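PDB 4PW1: DUF6836 domain-containing protein from Clostridium leptum, which is of unknown function and folds as a single antiparallel beta sheet of nine strands surrounded by alpha-helices. Local coordinates for residues Leu83-Leu88 with Arg95-Met100. Sequence-based numbering, arbitrary orientation.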
ATOM      1  N   LEU B  83      -3.522   6.369 -17.790  1.00 17.86           N
ATOM      2  CA  LEU B  83      -3.320   5.288 -18.766  1.00 15.98           C
ATOM      3  C   LEU B  83      -2.992   4.039 -18.002  1.00 17.44           C
ATOM      4  O   LEU B  83      -1.900   3.921 -17.416  1.00 18.34           O
ATOM      5  CB  LEU B  83      -2.160   5.661 -19.653  1.00 16.21           C
ATOM      6  CG  LEU B  83      -1.841   4.649 -20.732  1.00 18.93           C
ATOM      7  CD1 LEU B  83      -2.925   4.667 -21.785  1.00 21.47           C
ATOM      8  CD2 LEU B  83      -0.492   4.992 -21.352  1.00 20.73           C
ATOM      9  N   LYS B  84      -3.937   3.118 -17.960  1.00 18.13           N
ATOM     10  CA  LYS B  84      -3.841   1.933 -17.124  1.00 18.55           C
ATOM     11  C   LYS B  84      -3.554   0.690 -17.944  1.00 17.54           C
ATOM     12  O   LYS B  84      -4.323   0.318 -18.809  1.00 17.09           O
ATOM     13  CB  LYS B  84      -5.127   1.694 -16.356  1.00 21.33           C
ATOM     14  CG  LYS B  84      -4.987   0.660 -15.218  1.00 25.37           C
ATOM     15  CD  LYS B  84      -6.378   0.339 -14.685  1.00 31.53           C
ATOM     16  CE  LYS B  84      -6.355  -0.308 -13.322  1.00 41.81           C
ATOM     17  NZ  LYS B  84      -5.643  -1.584 -13.371  1.00 46.23           N
ATOM     18  N   ASP B  85      -2.453   0.020 -17.601  1.00 18.99           N
ATOM     19  CA  ASP B  85      -2.086  -1.269 -18.172  1.00 19.03           C
ATOM     20  C   ASP B  85      -2.189  -1.312 -19.691  1.00 18.10           C
ATOM     21  O   ASP B  85      -2.759  -2.228 -20.255  1.00 19.24           O
ATOM     22  CB  ASP B  85      -2.893  -2.394 -17.511  1.00 20.30           C
ATOM     23  CG  ASP B  85      -2.514  -2.614 -16.065  1.00 22.15           C
ATOM     24  OD1 ASP B  85      -1.362  -2.313 -15.651  1.00 20.17           O
ATOM     25  OD2 ASP B  85      -3.395  -3.129 -15.316  1.00 22.69           O
HETATM   26  N   MSE B  86      -1.551  -0.359 -20.378  1.00 17.46           N
HETATM   27  CA  MSE B  86      -1.406  -0.468 -21.809  1.00 19.16           C
HETATM   28  C   MSE B  86      -0.400  -1.578 -22.124  1.00 21.45           C
HETATM   29  O   MSE B  86       0.751  -1.550 -21.649  1.00 20.90           O
HETATM   30  CB  MSE B  86      -0.964   0.859 -22.439  1.00 17.75           C
HETATM   31  CG  MSE B  86      -0.817   0.728 -23.918  1.00 19.86           C
HETATM   32 SE   MSE B  86      -0.267   2.447 -24.683  0.75 16.08          SE
HETATM   33  CE  MSE B  86       1.489   2.718 -23.972  1.00 18.02           C
ATOM     34  N   ALA B  87      -0.822  -2.539 -22.952  1.00 21.90           N
ATOM     35  CA  ALA B  87      -0.046  -3.727 -23.276  1.00 23.60           C
ATOM     36  C   ALA B  87       0.756  -3.479 -24.520  1.00 22.47           C
ATOM     37  O   ALA B  87       0.200  -3.095 -25.530  1.00 25.75           O
ATOM     38  CB  ALA B  87      -0.959  -4.972 -23.484  1.00 23.94           C
ATOM     39  N   LEU B  88       2.070  -3.637 -24.453  1.00 21.75           N
ATOM     40  CA  LEU B  88       2.929  -3.512 -25.642  1.00 22.65           C
ATOM     41  C   LEU B  88       3.804  -4.760 -25.775  1.00 22.47           C
ATOM     42  O   LEU B  88       4.226  -5.331 -24.764  1.00 20.42           O
ATOM     43  CB  LEU B  88       3.877  -2.304 -25.500  1.00 22.28           C
ATOM     44  CG  LEU B  88       3.237  -0.936 -25.379  1.00 25.45           C
ATOM     45  CD1 LEU B  88       4.336   0.098 -25.209  1.00 24.12           C
ATOM     46  CD2 LEU B  88       2.413  -0.585 -26.616  1.00 26.22           C
ATOM     47  N   ARG B  95       7.011  -8.596 -23.399  1.00 25.68           N
ATOM     48  CA  ARG B  95       5.707  -7.995 -23.187  1.00 26.44           C
ATOM     49  C   ARG B  95       5.763  -7.042 -22.028  1.00 24.79           C
ATOM     50  O   ARG B  95       6.277  -7.377 -20.965  1.00 31.19           O
ATOM     51  CB  ARG B  95       4.674  -9.088 -22.935  1.00 27.94           C
ATOM     52  CG  ARG B  95       4.573  -9.990 -24.157  1.00 31.52           C
ATOM     53  CD  ARG B  95       3.507 -11.046 -24.018  1.00 33.58           C
ATOM     54  NE  ARG B  95       3.722 -11.777 -22.794  1.00 36.09           N
ATOM     55  CZ  ARG B  95       2.952 -12.773 -22.381  1.00 42.52           C
ATOM     56  NH1 ARG B  95       1.918 -13.165 -23.111  1.00 38.86           N
ATOM     57  NH2 ARG B  95       3.240 -13.378 -21.239  1.00 40.59           N
ATOM     58  N   TYR B  96       5.236  -5.854 -22.227  1.00 24.15           N
ATOM     59  CA  TYR B  96       5.239  -4.820 -21.209  1.00 21.01           C
ATOM     60  C   TYR B  96       3.843  -4.331 -20.874  1.00 20.04           C
ATOM     61  O   TYR B  96       2.943  -4.395 -21.687  1.00 21.52           O
ATOM     62  CB  TYR B  96       6.027  -3.628 -21.702  1.00 21.32           C
ATOM     63  CG  TYR B  96       7.469  -3.897 -21.851  1.00 20.68           C
ATOM     64  CD1 TYR B  96       7.960  -4.407 -23.038  1.00 24.01           C
ATOM     65  CD2 TYR B  96       8.352  -3.647 -20.815  1.00 21.50           C
ATOM     66  CE1 TYR B  96       9.294  -4.665 -23.201  1.00 26.08           C
ATOM     67  CE2 TYR B  96       9.707  -3.918 -20.960  1.00 23.98           C
ATOM     68  CZ  TYR B  96      10.166  -4.419 -22.173  1.00 25.94           C
ATOM     69  OH  TYR B  96      11.491  -4.686 -22.425  1.00 24.13           O
ATOM     70  N   LEU B  97       3.672  -3.873 -19.645  1.00 20.52           N
ATOM     71  CA  LEU B  97       2.539  -3.029 -19.279  1.00 20.87           C
ATOM     72  C   LEU B  97       3.116  -1.657 -18.986  1.00 19.67           C
ATOM     73  O   LEU B  97       4.097  -1.525 -18.237  1.00 19.08           O
ATOM     74  CB  LEU B  97       1.804  -3.576 -18.043  1.00 20.47           C
ATOM     75  CG  LEU B  97       1.014  -4.864 -18.237  1.00 21.07           C
ATOM     76  CD1 LEU B  97       0.362  -5.335 -16.941  1.00 21.53           C
ATOM     77  CD2 LEU B  97      -0.039  -4.710 -19.348  1.00 24.46           C
ATOM     78  N   VAL B  98       2.523  -0.658 -19.605  1.00 18.40           N
ATOM     79  CA  VAL B  98       2.812   0.721 -19.330  1.00 18.90           C
ATOM     80  C   VAL B  98       1.648   1.345 -18.561  1.00 17.55           C
ATOM     81  O   VAL B  98       0.487   1.230 -18.978  1.00 17.22           O
ATOM     82  CB  VAL B  98       2.981   1.524 -20.600  1.00 18.74           C
ATOM     83  CG1 VAL B  98       3.240   3.000 -20.295  1.00 20.79           C
ATOM     84  CG2 VAL B  98       4.091   0.947 -21.431  1.00 21.05           C
ATOM     85  N   ASN B  99       1.981   2.033 -17.481  1.00 15.73           N
ATOM     86  CA  ASN B  99       1.034   2.810 -16.703  1.00 15.47           C
ATOM     87  C   ASN B  99       1.534   4.241 -16.605  1.00 15.35           C
ATOM     88  O   ASN B  99       2.733   4.476 -16.395  1.00 15.23           O
ATOM     89  CB  ASN B  99       0.866   2.215 -15.311  1.00 15.93           C
ATOM     90  CG  ASN B  99      -0.018   0.997 -15.336  1.00 16.97           C
ATOM     91  OD1 ASN B  99      -1.238   1.113 -15.307  1.00 15.90           O
ATOM     92  ND2 ASN B  99       0.581  -0.156 -15.553  1.00 18.07           N
HETATM   93  N   MSE B 100       0.621   5.201 -16.749  1.00 15.04           N
HETATM   94  CA  MSE B 100       0.967   6.590 -16.600  1.00 16.11           C
HETATM   95  C   MSE B 100      -0.150   7.368 -16.042  1.00 16.61           C
HETATM   96  O   MSE B 100      -1.296   6.986 -16.149  1.00 17.55           O
HETATM   97  CB  MSE B 100       1.286   7.285 -17.960  1.00 16.02           C
HETATM   98  CG  MSE B 100       2.390   6.584 -18.668  1.00 18.36           C
HETATM   99 SE   MSE B 100       2.886   7.579 -20.388  0.75 20.06          SE
HETATM  100  CE  MSE B 100       3.042   9.198 -19.702  1.00 13.60           C
TER
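The amide of Asn99 and the carboxylate of Asp85 meet with their planes almost perpendicular, 84° apart. Asn99 ND2 donates within its own amide plane to Asp85 OD1 at 2.9 Å, reaching that oxygen on its anti side. Above the amide's carbonyl plane sits the backbone N of Asp85, 2.8 Å from Asn99 OD1 and 54° out of that plane; the N-H points fairly straight at the oxygen but does not meet a lone pair. Asparagine suits this place because one group both accepts from the main chain and donates to the carboxylate. Its CG stands beside its own backbone N (chi1 -78°), which swings the amide toward 83-88. The other carboxylate oxygen, Asp85 OD2, forms a salt bridge with Lys84 NZ, whose hydrogen bond is weak and whose chain bends only at its last torsion, and Leu97 CD1 lies 3.7 Å from Asp85 OD1. At the edge of the Tyr96 ring, near its plane, lies Leu88 O, which accepts from Tyr96 N; the ring itself stacks with Tyr112 of the next strand.

On the face of Leu83, Met86, Leu88, Tyr96, Val98 and Met100, the aliphatic and selenomethionine side chains make apolar contacts. The branched Val98 fills the middle: its CB lies 3.9 Å from the terminal CE of selenomethionine Met86, and its CG2 touches Leu88 CD1 at the same separation. Helix 44-58 meets Met86, Leu88 and Met100 through Val54, Ala50 and Ser53, a buried setting that suits apolar side chains; Leu83 and Met86 also touch Phe73 and Ile71.

Paired backbone bonds join Leu83 with Met100, Met86 with Val98, and Leu88 with Tyr96. Between the first two pairs the register slips by one residue at Asp85, whose positive phi marks the extra residue, and the Asn99 amide takes up its N-H. This is a beta bulge in the antiparallel beta hairpin of strands 80-89 and 95-103.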